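Local coordinates for response regulator receiver protein (Pseudoalteromonas atlantica T6c, PDB 3KTO) that probably acts as a two-component receiver module in a transcription-regulating signalling pathway, at residues A[27-32]-A[118-123]; A[32-37]-A[43-48]; A[58-63]-A[68-73]; A[92-97]-A[104-109]. All coordinates share one frame; numbering follows the deposited sequence.

Interaction 1: A[27-32]-A[118-123]; sequences SPLDVT and HDVQQI
The methyl CD2 of L29 lies 3.7 Å from CG1 of V120, the main apolar touch between the loop 27-32 and the helical turn 118-123. Q121 adds a second touch, its amide nitrogen NE2 lying 3.8 Å from L29 CG and 3.9 Å from L29 CD1. Q121 reaches this point by folding back: its chain is bent at chi2 (67°), which swings the amide toward the leucine although the CB of Q121 does not aim at the loop. Next to L29, D30 centres an inverse gamma turn whose bond, V31 N to L29 O, is weak at 2.9 Å. The backbones stay apart, with L29 CA and Q121 CA 7.5 Å from each other, so side chains alone bridge the gap. Further out, L29 also packs on V117 and I124 of helix 113-127, and V120 continues inward to I9 and I84 of the sheet. The loop, which connects helix 16-26 to strand 32-36, rests here against helix 113-127. With van der Waals contact alone across the segments, the chemistry implies burial of hydrocarbon rather than directional fixing of the Q121 amide.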
loop_
_atom_site.group_PDB
_atom_site.type_symbol
_atom_site.label_atom_id
_atom_site.label_comp_id
_atom_site.label_asym_id
_atom_site.label_seq_id
_atom_site.Cartn_x
_atom_site.Cartn_y
_atom_site.Cartn_z
ATOM N N SER A 27 -10.516 20.074 -3.945
ATOM C CA SER A 27 -11.116 21.213 -3.249
ATOM C C SER A 27 -11.277 22.431 -4.150
ATOM O O SER A 27 -12.308 23.111 -4.108
ATOM C CB SER A 27 -10.282 21.599 -2.023
ATOM O OG SER A 27 -8.994 22.079 -2.363
ATOM N N PRO A 28 -10.264 22.716 -4.991
ATOM C CA PRO A 28 -10.390 23.884 -5.863
ATOM C C PRO A 28 -11.325 23.702 -7.044
ATOM O O PRO A 28 -11.287 24.479 -7.991
ATOM C CB PRO A 28 -8.945 24.168 -6.274
ATOM C CG PRO A 28 -8.355 22.763 -6.368
ATOM C CD PRO A 28 -8.939 22.079 -5.137
ATOM N N LEU A 29 -12.143 22.655 -6.981
ATOM C CA LEU A 29 -13.125 22.355 -8.015
ATOM C C LEU A 29 -14.446 22.803 -7.384
ATOM O O LEU A 29 -14.533 22.887 -6.164
ATOM C CB LEU A 29 -13.137 20.839 -8.323
ATOM C CG LEU A 29 -12.757 20.420 -9.763
ATOM C CD1 LEU A 29 -11.466 21.073 -10.089
ATOM C CD2 LEU A 29 -12.628 18.917 -9.923
ATOM N N ASP A 30 -15.462 23.082 -8.201
ATOM C CA ASP A 30 -16.772 23.526 -7.703
ATOM C C ASP A 30 -17.608 22.369 -7.152
ATOM O O ASP A 30 -18.642 22.014 -7.727
ATOM C CB ASP A 30 -17.555 24.239 -8.827
ATOM C CG ASP A 30 -18.909 24.781 -8.361
ATOM O OD1 ASP A 30 -18.956 25.482 -7.323
ATOM O OD2 ASP A 30 -19.928 24.528 -9.045
ATOM N N VAL A 31 -17.165 21.784 -6.038
ATOM C CA VAL A 31 -17.877 20.656 -5.422
ATOM C C VAL A 31 -17.375 20.339 -4.028
ATOM O O VAL A 31 -16.226 20.627 -3.699
ATOM C CB VAL A 31 -17.736 19.362 -6.270
ATOM C CG1 VAL A 31 -16.300 18.896 -6.266
ATOM C CG2 VAL A 31 -18.642 18.267 -5.726
ATOM N N THR A 32 -18.249 19.741 -3.218
ATOM C CA THR A 32 -17.919 19.342 -1.849
ATOM C C THR A 32 -17.616 17.845 -1.793
ATOM O O THR A 32 -18.456 17.029 -2.171
ATOM C CB THR A 32 -19.099 19.581 -0.869
ATOM O OG1 THR A 32 -19.400 20.978 -0.789
ATOM C CG2 THR A 32 -18.751 19.050 0.519
ATOM N N HIS A 118 -10.183 15.644 -14.385
ATOM C CA HIS A 118 -11.026 15.662 -15.567
ATOM C C HIS A 118 -12.317 14.868 -15.369
ATOM O O HIS A 118 -13.403 15.348 -15.693
ATOM C CB HIS A 118 -10.252 15.110 -16.767
ATOM C CG HIS A 118 -11.049 15.083 -18.033
ATOM N ND1 HIS A 118 -11.938 14.071 -18.331
ATOM C CD2 HIS A 118 -11.135 15.972 -19.050
ATOM C CE1 HIS A 118 -12.539 14.340 -19.477
ATOM N NE2 HIS A 118 -12.070 15.489 -19.933
ATOM N N ASP A 119 -12.199 13.652 -14.839
ATOM C CA ASP A 119 -13.372 12.809 -14.604
ATOM C C ASP A 119 -14.386 13.477 -13.691
ATOM O O ASP A 119 -15.595 13.385 -13.915
ATOM C CB ASP A 119 -12.965 11.470 -13.985
ATOM C CG ASP A 119 -12.312 10.539 -14.983
ATOM O OD1 ASP A 119 -12.372 10.832 -16.195
ATOM O OD2 ASP A 119 -11.752 9.509 -14.552
ATOM N N VAL A 120 -13.894 14.141 -12.653
ATOM C CA VAL A 120 -14.773 14.817 -11.711
ATOM C C VAL A 120 -15.434 16.050 -12.337
ATOM O O VAL A 120 -16.629 16.278 -12.155
ATOM C CB VAL A 120 -14.000 15.223 -10.446
ATOM C CG1 VAL A 120 -14.882 16.070 -9.540
ATOM C CG2 VAL A 120 -13.530 13.966 -9.709
ATOM N N GLN A 121 -14.659 16.840 -13.073
ATOM C CA GLN A 121 -15.202 18.031 -13.722
ATOM C C GLN A 121 -16.324 17.618 -14.672
ATOM O O GLN A 121 -17.353 18.295 -14.779
ATOM C CB GLN A 121 -14.107 18.756 -14.509
ATOM C CG GLN A 121 -14.509 20.137 -15.003
ATOM C CD GLN A 121 -14.722 21.119 -13.863
ATOM O OE1 GLN A 121 -15.856 21.479 -13.537
ATOM N NE2 GLN A 121 -13.627 21.555 -13.249
ATOM N N GLN A 122 -16.123 16.500 -15.360
ATOM C CA GLN A 122 -17.120 15.992 -16.292
ATOM C C GLN A 122 -18.435 15.712 -15.560
ATOM O O GLN A 122 -19.515 16.045 -16.048
ATOM C CB GLN A 122 -16.604 14.717 -16.963
ATOM C CG GLN A 122 -17.548 14.146 -18.008
ATOM C CD GLN A 122 -16.946 12.981 -18.777
ATOM O OE1 GLN A 122 -15.938 13.132 -19.474
ATOM N NE2 GLN A 122 -17.564 11.810 -18.655
ATOM N N ILE A 123 -18.338 15.099 -14.385
ATOM C CA ILE A 123 -19.521 14.798 -13.586
ATOM C C ILE A 123 -20.181 16.109 -13.146
ATOM O O ILE A 123 -21.404 16.232 -13.136
ATOM C CB ILE A 123 -19.146 13.971 -12.334
ATOM C CG1 ILE A 123 -18.677 12.577 -12.759
ATOM C CG2 ILE A 123 -20.332 13.884 -11.382
ATOM C CD1 ILE A 123 -18.114 11.743 -11.627
#

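Interaction 2: A[32-37]-A[43-48]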
loop_
_atom_site.group_PDB
_atom_site.type_symbol
_atom_site.label_atom_id
_atom_site.label_comp_id
_atom_site.label_asym_id
_atom_site.label_seq_id
_atom_site.Cartn_x
_atom_site.Cartn_y
_atom_site.Cartn_z
ATOM N N THR A 32 -18.249 19.741 -3.218
ATOM C CA THR A 32 -17.919 19.342 -1.849
ATOM C C THR A 32 -17.616 17.845 -1.793
ATOM O O THR A 32 -18.456 17.029 -2.171
ATOM C CB THR A 32 -19.099 19.581 -0.869
ATOM O OG1 THR A 32 -19.400 20.978 -0.789
ATOM C CG2 THR A 32 -18.751 19.050 0.519
ATOM N N ILE A 33 -16.443 17.481 -1.290
ATOM C CA ILE A 33 -16.087 16.071 -1.189
ATOM C C ILE A 33 -16.356 15.532 0.214
ATOM O O ILE A 33 -15.573 15.769 1.137
ATOM C CB ILE A 33 -14.596 15.841 -1.522
ATOM C CG1 ILE A 33 -14.278 16.381 -2.921
ATOM C CG2 ILE A 33 -14.266 14.362 -1.432
ATOM C CD1 ILE A 33 -15.093 15.745 -4.036
ATOM N N GLN A 34 -17.473 14.826 0.373
ATOM C CA GLN A 34 -17.831 14.226 1.652
ATOM C C GLN A 34 -17.293 12.790 1.654
ATOM O O GLN A 34 -17.677 11.972 0.812
ATOM C CB GLN A 34 -19.347 14.241 1.827
ATOM C CG GLN A 34 -19.818 13.602 3.113
ATOM C CD GLN A 34 -21.202 14.068 3.515
ATOM O OE1 GLN A 34 -22.053 14.341 2.661
ATOM N NE2 GLN A 34 -21.443 14.148 4.820
ATOM N N CYS A 35 -16.420 12.491 2.612
ATOM C CA CYS A 35 -15.760 11.189 2.699
ATOM C C CYS A 35 -16.258 10.206 3.745
ATOM O O CYS A 35 -16.820 10.589 4.770
ATOM C CB CYS A 35 -14.268 11.403 2.909
ATOM S SG CYS A 35 -13.534 12.508 1.689
ATOM N N PHE A 36 -16.008 8.927 3.469
ATOM C CA PHE A 36 -16.404 7.822 4.339
ATOM C C PHE A 36 -15.310 6.771 4.317
ATOM O O PHE A 36 -14.787 6.428 3.256
ATOM C CB PHE A 36 -17.719 7.220 3.847
ATOM C CG PHE A 36 -18.871 8.171 3.923
ATOM C CD1 PHE A 36 -19.571 8.341 5.115
ATOM C CD2 PHE A 36 -19.226 8.938 2.822
ATOM C CE1 PHE A 36 -20.609 9.266 5.209
ATOM C CE2 PHE A 36 -20.265 9.867 2.908
ATOM C CZ PHE A 36 -20.954 10.028 4.105
ATOM N N ALA A 37 -14.979 6.248 5.489
ATOM C CA ALA A 37 -13.919 5.257 5.608
ATOM C C ALA A 37 -14.315 3.804 5.338
ATOM O O ALA A 37 -13.452 2.921 5.354
ATOM C CB ALA A 37 -13.281 5.365 6.985
HETATM N N MSE A 43 -23.206 3.484 4.123
HETATM C CA MSE A 43 -24.571 2.973 4.082
HETATM C C MSE A 43 -25.471 3.555 5.166
HETATM O O MSE A 43 -26.681 3.344 5.144
HETATM C CB MSE A 43 -24.576 1.445 4.162
HETATM C CG MSE A 43 -24.066 0.776 2.903
HETATM SE SE MSE A 43 -25.065 1.305 1.344
HETATM C CE MSE A 43 -25.649 -0.467 0.804
ATOM N N ARG A 44 -24.884 4.288 6.108
ATOM C CA ARG A 44 -25.655 4.916 7.183
ATOM C C ARG A 44 -25.966 6.347 6.778
ATOM O O ARG A 44 -26.694 7.060 7.466
ATOM C CB ARG A 44 -24.848 4.944 8.481
ATOM C CG ARG A 44 -24.726 3.618 9.197
ATOM C CD ARG A 44 -23.809 3.765 10.397
ATOM N NE ARG A 44 -23.874 2.623 11.305
ATOM C CZ ARG A 44 -23.666 1.360 10.946
ATOM N NH1 ARG A 44 -23.377 1.061 9.686
ATOM N NH2 ARG A 44 -23.737 0.393 11.853
ATOM N N GLN A 45 -25.400 6.755 5.648
ATOM C CA GLN A 45 -25.562 8.105 5.136
ATOM C C GLN A 45 -26.819 8.289 4.312
ATOM O O GLN A 45 -27.097 7.512 3.403
ATOM C CB GLN A 45 -24.343 8.475 4.290
ATOM C CG GLN A 45 -24.407 9.843 3.636
ATOM C CD GLN A 45 -24.442 10.967 4.647
ATOM O OE1 GLN A 45 -23.619 11.018 5.557
ATOM N NE2 GLN A 45 -25.392 11.878 4.489
ATOM N N GLN A 46 -27.578 9.329 4.633
ATOM C CA GLN A 46 -28.793 9.631 3.893
ATOM C C GLN A 46 -28.327 10.283 2.594
ATOM O O GLN A 46 -27.873 11.427 2.593
ATOM C CB GLN A 46 -29.672 10.603 4.690
ATOM C CG GLN A 46 -31.118 10.145 4.890
ATOM C CD GLN A 46 -31.926 10.096 3.599
ATOM O OE1 GLN A 46 -33.127 9.811 3.617
ATOM N NE2 GLN A 46 -31.272 10.375 2.474
ATOM N N ILE A 47 -28.415 9.545 1.492
ATOM C CA ILE A 47 -27.979 10.072 0.207
ATOM C C ILE A 47 -28.670 11.394 -0.075
ATOM O O ILE A 47 -29.891 11.453 -0.217
ATOM C CB ILE A 47 -28.263 9.083 -0.933
ATOM C CG1 ILE A 47 -27.582 7.743 -0.626
ATOM C CG2 ILE A 47 -27.740 9.649 -2.249
ATOM C CD1 ILE A 47 -27.665 6.721 -1.741
ATOM N N SER A 48 -27.872 12.453 -0.149
ATOM C CA SER A 48 -28.376 13.798 -0.387
ATOM C C SER A 48 -28.849 14.052 -1.813
ATOM O O SER A 48 -28.339 13.462 -2.768
ATOM C CB SER A 48 -27.298 14.818 -0.025
ATOM O OG SER A 48 -27.719 16.130 -0.346
#
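Strand 32-36, an outermost strand of the parallel receiver sheet, meets the loop that follows helix 39-42 through F36 and Q45. The amide oxygen of Q45 comes to the rim of the F36 ring and lies in the ring plane, with OE1 3.2 Å from F36 CZ and 3.5 Å from F36 CE1. This edge approach sets the carbonyl oxygen against the weakly positive C-H rim of the ring rather than its electron-rich face. The amide plane is turned 52° from the ring plane, and the aliphatic part of Q45 crosses the ring's end at about a right angle, CG being 3.5 Å from F36 CZ. Q45 has CG anti to its own backbone nitrogen (chi1 177°) and then bends at chi2, which brings the amide oxygen to the ring's edge. In the fold, the contact lies within the connection from strand 32-36 through helix 39-42 to strand 51-57, at the margin of the sheet; F42, from the intervening helix, meets F36 edge-to-face. The other end of the Q45 amide is held within the loop: NE2 donates to Q46 O at 3.2 Å with an N-H...O angle of 162°, approaching from above the carbonyl plane. Q34 contributes less, its NE2 stopping 3.9 Å from Q45 OE1, too long for a hydrogen bond, while its side chain also touches Y10 on the adjacent strand.

Interaction 3: A[58-63]-A[68-73]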
loop_
_atom_site.group_PDB
_atom_site.type_symbol
_atom_site.label_atom_id
_atom_site.label_comp_id
_atom_site.label_asym_id
_atom_site.label_seq_id
_atom_site.Cartn_x
_atom_site.Cartn_y
_atom_site.Cartn_z
ATOM N N ALA A 58 -12.096 0.295 -4.995
ATOM C CA ALA A 58 -12.593 -1.030 -5.342
ATOM C C ALA A 58 -12.457 -2.080 -4.254
ATOM O O ALA A 58 -13.322 -2.953 -4.124
ATOM C CB ALA A 58 -11.895 -1.543 -6.634
ATOM N N HIS A 59 -11.381 -2.004 -3.479
ATOM C CA HIS A 59 -11.123 -3.012 -2.452
ATOM C C HIS A 59 -11.129 -2.454 -1.032
ATOM O O HIS A 59 -10.106 -2.478 -0.341
ATOM C CB HIS A 59 -9.780 -3.679 -2.741
ATOM C CG HIS A 59 -9.610 -4.085 -4.170
ATOM N ND1 HIS A 59 -10.530 -4.863 -4.839
ATOM C CD2 HIS A 59 -8.625 -3.819 -5.060
ATOM C CE1 HIS A 59 -10.119 -5.059 -6.079
ATOM N NE2 HIS A 59 -8.964 -4.435 -6.239
ATOM N N LEU A 60 -12.285 -1.954 -0.613
ATOM C CA LEU A 60 -12.435 -1.379 0.718
ATOM C C LEU A 60 -11.978 -2.344 1.805
ATOM O O LEU A 60 -12.348 -3.518 1.808
ATOM C CB LEU A 60 -13.892 -0.967 0.942
ATOM C CG LEU A 60 -14.343 0.206 0.069
ATOM C CD1 LEU A 60 -15.861 0.313 0.084
ATOM C CD2 LEU A 60 -13.700 1.496 0.562
ATOM N N GLU A 61 -11.149 -1.833 2.709
ATOM C CA GLU A 61 -10.599 -2.606 3.816
ATOM C C GLU A 61 -9.882 -3.884 3.382
ATOM O O GLU A 61 -9.794 -4.849 4.136
ATOM C CB GLU A 61 -11.700 -2.921 4.836
ATOM C CG GLU A 61 -12.381 -1.658 5.347
ATOM C CD GLU A 61 -13.120 -1.852 6.658
ATOM O OE1 GLU A 61 -13.945 -2.783 6.757
ATOM O OE2 GLU A 61 -12.879 -1.058 7.591
ATOM N N ASP A 62 -9.348 -3.875 2.166
ATOM C CA ASP A 62 -8.623 -5.027 1.643
ATOM C C ASP A 62 -9.513 -6.230 1.319
ATOM O O ASP A 62 -9.020 -7.348 1.145
ATOM C CB ASP A 62 -7.511 -5.425 2.617
ATOM C CG ASP A 62 -6.145 -5.477 1.952
ATOM O OD1 ASP A 62 -5.957 -4.806 0.912
ATOM O OD2 ASP A 62 -5.255 -6.178 2.477
ATOM N N LYS A 63 -10.822 -5.987 1.246
ATOM C CA LYS A 63 -11.800 -7.012 0.880
ATOM C C LYS A 63 -11.970 -6.849 -0.629
ATOM O O LYS A 63 -12.594 -5.903 -1.090
ATOM C CB LYS A 63 -13.138 -6.773 1.583
ATOM C CG LYS A 63 -13.177 -7.253 3.024
ATOM C CD LYS A 63 -12.273 -6.451 3.931
ATOM C CE LYS A 63 -12.241 -7.054 5.335
ATOM N NZ LYS A 63 -13.610 -7.347 5.841
ATOM N N ILE A 68 -16.823 -2.346 -5.376
ATOM C CA ILE A 68 -17.634 -2.576 -6.567
ATOM C C ILE A 68 -18.969 -3.183 -6.139
ATOM O O ILE A 68 -20.013 -2.863 -6.697
ATOM C CB ILE A 68 -16.900 -3.513 -7.553
ATOM C CG1 ILE A 68 -15.617 -2.828 -8.031
ATOM C CG2 ILE A 68 -17.788 -3.832 -8.748
ATOM C CD1 ILE A 68 -14.648 -3.758 -8.754
ATOM N N GLU A 69 -18.931 -4.053 -5.140
ATOM C CA GLU A 69 -20.157 -4.668 -4.629
ATOM C C GLU A 69 -21.061 -3.532 -4.114
ATOM O O GLU A 69 -22.274 -3.523 -4.335
ATOM C CB GLU A 69 -19.803 -5.645 -3.507
ATOM C CG GLU A 69 -20.967 -6.419 -2.941
ATOM C CD GLU A 69 -20.530 -7.398 -1.871
ATOM O OE1 GLU A 69 -19.883 -6.961 -0.901
ATOM O OE2 GLU A 69 -20.828 -8.605 -1.998
ATOM N N LEU A 70 -20.459 -2.562 -3.433
ATOM C CA LEU A 70 -21.216 -1.421 -2.933
ATOM C C LEU A 70 -21.901 -0.735 -4.112
ATOM O O LEU A 70 -23.086 -0.424 -4.052
ATOM C CB LEU A 70 -20.296 -0.427 -2.220
ATOM C CG LEU A 70 -20.920 0.915 -1.824
ATOM C CD1 LEU A 70 -22.125 0.706 -0.908
ATOM C CD2 LEU A 70 -19.859 1.751 -1.126
ATOM N N LEU A 71 -21.152 -0.502 -5.187
ATOM C CA LEU A 71 -21.722 0.137 -6.373
ATOM C C LEU A 71 -22.883 -0.699 -6.916
ATOM O O LEU A 71 -23.941 -0.168 -7.231
ATOM C CB LEU A 71 -20.655 0.305 -7.473
ATOM C CG LEU A 71 -21.147 0.808 -8.837
ATOM C CD1 LEU A 71 -21.973 2.085 -8.676
ATOM C CD2 LEU A 71 -19.931 1.071 -9.733
ATOM N N GLU A 72 -22.673 -2.006 -7.030
ATOM C CA GLU A 72 -23.711 -2.899 -7.537
ATOM C C GLU A 72 -24.973 -2.826 -6.666
ATOM O O GLU A 72 -26.089 -2.799 -7.177
ATOM C CB GLU A 72 -23.187 -4.335 -7.590
ATOM C CG GLU A 72 -21.969 -4.492 -8.504
ATOM C CD GLU A 72 -21.346 -5.879 -8.455
ATOM O OE1 GLU A 72 -21.532 -6.594 -7.453
ATOM O OE2 GLU A 72 -20.642 -6.243 -9.418
ATOM N N THR A 73 -24.785 -2.785 -5.353
ATOM C CA THR A 73 -25.909 -2.710 -4.432
ATOM C C THR A 73 -26.718 -1.434 -4.632
ATOM O O THR A 73 -27.946 -1.474 -4.711
ATOM C CB THR A 73 -25.434 -2.763 -2.973
ATOM O OG1 THR A 73 -24.895 -4.065 -2.701
ATOM C CG2 THR A 73 -26.599 -2.468 -2.018
#
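A58 and I68 form the closer half of this buried contact: A58 CB is 4.1 Å from I68 CD1, and A58 O comes to 3.8 Å from I68 N. That last distance is beyond bonding range, and a backbone hydrogen bond with G67 instead links A58 to the start of helix 66-76. I68 reaches A58 because CG1 stands beside its backbone nitrogen (chi1 -63°), pointing the CD1 end at the alanine methyl. The same methyl covers the H59 ring, 3.9 Å above its plane and over its centre. The L60-L70 pair is looser though still buried, L60 CD1 and L70 CD2 only approaching to 4.4 Å. The partly exposed side begins at E61, where the chain turns away, closed by D62 N to H59 O at 3.0 Å and K63 N to L60 O at 3.0 Å. There D62 and K63 pack on K109 and F111 of the second subunit, to which D62 also makes backbone hydrogen bonds. S66 OG bonds to L60 O and K63 O, and H59 ND1 to D65 N. Across the two segments every side-chain touch is aliphatic, which implies that shape and burial hold this pair, while the polar bonds run from the loop to D65, S66 and G67, between the two segments.

Interaction 4: A[92-97]-A[104-109]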
loop_
_atom_site.group_PDB
_atom_site.type_symbol
_atom_site.label_atom_id
_atom_site.label_comp_id
_atom_site.label_asym_id
_atom_site.label_seq_id
_atom_site.Cartn_x
_atom_site.Cartn_y
_atom_site.Cartn_z
ATOM N N ILE A 92 -7.662 -7.881 -14.300
ATOM C CA ILE A 92 -8.636 -7.626 -15.346
ATOM C C ILE A 92 -10.094 -7.878 -14.942
ATOM O O ILE A 92 -10.961 -7.057 -15.232
ATOM C CB ILE A 92 -8.317 -8.460 -16.611
ATOM C CG1 ILE A 92 -6.968 -8.038 -17.200
ATOM C CG2 ILE A 92 -9.404 -8.294 -17.619
ATOM C CD1 ILE A 92 -6.801 -6.561 -17.358
ATOM N N PRO A 93 -10.387 -9.015 -14.278
ATOM C CA PRO A 93 -11.783 -9.266 -13.888
ATOM C C PRO A 93 -12.395 -8.165 -13.015
ATOM O O PRO A 93 -13.568 -7.836 -13.158
ATOM C CB PRO A 93 -11.707 -10.616 -13.177
ATOM C CG PRO A 93 -10.620 -11.316 -13.947
ATOM C CD PRO A 93 -9.566 -10.218 -14.056
ATOM N N THR A 94 -11.603 -7.596 -12.118
ATOM C CA THR A 94 -12.099 -6.520 -11.259
ATOM C C THR A 94 -12.503 -5.291 -12.101
ATOM O O THR A 94 -13.568 -4.695 -11.893
ATOM C CB THR A 94 -11.037 -6.142 -10.208
ATOM O OG1 THR A 94 -10.964 -7.184 -9.225
ATOM C CG2 THR A 94 -11.376 -4.807 -9.534
ATOM N N ALA A 95 -11.659 -4.929 -13.060
ATOM C CA ALA A 95 -11.939 -3.791 -13.944
ATOM C C ALA A 95 -13.222 -4.047 -14.724
ATOM O O ALA A 95 -14.084 -3.176 -14.828
ATOM C CB ALA A 95 -10.772 -3.571 -14.917
ATOM N N VAL A 96 -13.347 -5.252 -15.273
ATOM C CA VAL A 96 -14.528 -5.619 -16.041
ATOM C C VAL A 96 -15.782 -5.596 -15.165
ATOM O O VAL A 96 -16.827 -5.105 -15.579
ATOM C CB VAL A 96 -14.358 -7.030 -16.680
ATOM C CG1 VAL A 96 -15.663 -7.483 -17.329
ATOM C CG2 VAL A 96 -13.238 -6.994 -17.722
ATOM N N ARG A 97 -15.683 -6.135 -13.959
ATOM C CA ARG A 97 -16.827 -6.136 -13.056
ATOM C C ARG A 97 -17.255 -4.692 -12.765
ATOM O O ARG A 97 -18.444 -4.385 -12.681
ATOM C CB ARG A 97 -16.461 -6.850 -11.759
ATOM C CG ARG A 97 -17.574 -6.868 -10.749
ATOM C CD ARG A 97 -17.165 -7.621 -9.494
ATOM N NE ARG A 97 -18.281 -7.701 -8.558
ATOM C CZ ARG A 97 -18.253 -8.394 -7.428
ATOM N NH1 ARG A 97 -17.163 -9.070 -7.086
ATOM N NH2 ARG A 97 -19.317 -8.406 -6.643
ATOM N N ALA A 104 -18.395 4.948 -14.232
ATOM C CA ALA A 104 -18.123 5.899 -15.315
ATOM C C ALA A 104 -16.668 5.769 -15.766
ATOM O O ALA A 104 -16.344 6.018 -16.920
ATOM C CB ALA A 104 -18.403 7.333 -14.853
ATOM N N ASP A 105 -15.793 5.381 -14.843
ATOM C CA ASP A 105 -14.377 5.187 -15.154
ATOM C C ASP A 105 -13.744 4.342 -14.051
ATOM O O ASP A 105 -14.289 4.223 -12.953
ATOM C CB ASP A 105 -13.655 6.546 -15.276
ATOM C CG ASP A 105 -12.313 6.446 -16.020
ATOM O OD1 ASP A 105 -12.072 5.430 -16.700
ATOM O OD2 ASP A 105 -11.500 7.394 -15.933
ATOM N N PHE A 106 -12.616 3.723 -14.374
ATOM C CA PHE A 106 -11.866 2.904 -13.435
ATOM C C PHE A 106 -10.457 3.492 -13.514
ATOM O O PHE A 106 -9.867 3.528 -14.594
ATOM C CB PHE A 106 -11.871 1.439 -13.892
ATOM C CG PHE A 106 -11.243 0.492 -12.913
ATOM C CD1 PHE A 106 -12.013 -0.161 -11.969
ATOM C CD2 PHE A 106 -9.871 0.281 -12.916
ATOM C CE1 PHE A 106 -11.432 -1.015 -11.036
ATOM C CE2 PHE A 106 -9.273 -0.572 -11.986
ATOM C CZ PHE A 106 -10.055 -1.220 -11.045
ATOM N N ILE A 107 -9.937 3.973 -12.384
ATOM C CA ILE A 107 -8.616 4.595 -12.336
ATOM C C ILE A 107 -7.656 3.845 -11.414
ATOM O O ILE A 107 -7.945 3.641 -10.239
ATOM C CB ILE A 107 -8.698 6.055 -11.811
ATOM C CG1 ILE A 107 -9.658 6.883 -12.667
ATOM C CG2 ILE A 107 -7.312 6.691 -11.841
ATOM C CD1 ILE A 107 -9.846 8.301 -12.155
ATOM N N GLU A 108 -6.512 3.434 -11.945
ATOM C CA GLU A 108 -5.530 2.736 -11.123
ATOM C C GLU A 108 -4.784 3.780 -10.304
ATOM O O GLU A 108 -4.578 4.900 -10.769
ATOM C CB GLU A 108 -4.527 1.988 -12.000
ATOM C CG GLU A 108 -5.120 0.868 -12.829
ATOM C CD GLU A 108 -4.168 0.404 -13.916
ATOM O OE1 GLU A 108 -4.088 1.082 -14.967
ATOM O OE2 GLU A 108 -3.490 -0.627 -13.709
ATOM N N LYS A 109 -4.412 3.419 -9.079
ATOM C CA LYS A 109 -3.646 4.302 -8.197
ATOM C C LYS A 109 -2.272 3.638 -8.017
ATOM O O LYS A 109 -2.180 2.416 -7.974
ATOM C CB LYS A 109 -4.330 4.438 -6.830
ATOM C CG LYS A 109 -5.647 5.194 -6.849
ATOM C CD LYS A 109 -6.134 5.509 -5.436
ATOM C CE LYS A 109 -6.567 4.255 -4.682
ATOM N NZ LYS A 109 -7.076 4.582 -3.307
#
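T94 has a divided role: its hydroxyl OG1 is hydrogen-bonded to D65 OD1, while its methyl CG2 turns to the ring of F106, 4.1 Å from both CE1 and CZ. The torsion explains the split, since chi1 of -73° places OG1 beside the backbone nitrogen and CG2 anti to it. The main contact is a CH-pi one. A95 CA stands over one face of the F106 ring, 4.2 Å from the ring centroid and 15° off its normal, somewhat toward the rim. A95 CB adds a looser touch, 4.4 Å from F106 CD2. A trans first torsion (chi1 -174°) carries the F106 ring out from the strand to the helix, and the ring also lies against V85, A87, A98 and M99, filling the layer between sheet and helix. On the strand itself, F106 N makes a weak bond to D105 OD1 at 2.9 Å. Farther along, K109 NZ forms salt bridges with D13 and E57. The arrangement is a beta-alpha-beta crossover, strand 83-87, helix 92-100 and edge strand 105-108, and an aromatic three residues before K109, the lysine that pairs with D13 and E57, is consistent with the switch-aromatic position of CheY-like receivers, here packed against helix 92-100.

How the interactions relate
Interaction 3 is the buried member, all four of its touching residues lying inside; interactions 1 and 4 are partly buried, and interaction 2 lies at the surface. Interactions 2 and 4 sit at the two outermost strands of the sheet, with nearest atoms about 10 Å apart. Chemistry follows place: aliphatic contact in 3, apolar packing with an amide nitrogen beside the leucine in 1, ring face against backbone CH in 4, and ring edge against an amide oxygen in 2. Some neighbours are in contact. Interactions 3 and 4 share a salt bridge, E72 OE2 to R97 NE at 2.9 Å; selenomethionine M43 of interaction 2 packs on L70 of interaction 3. Interactions 1 and 2 overlap in sequence at T32 without otherwise touching.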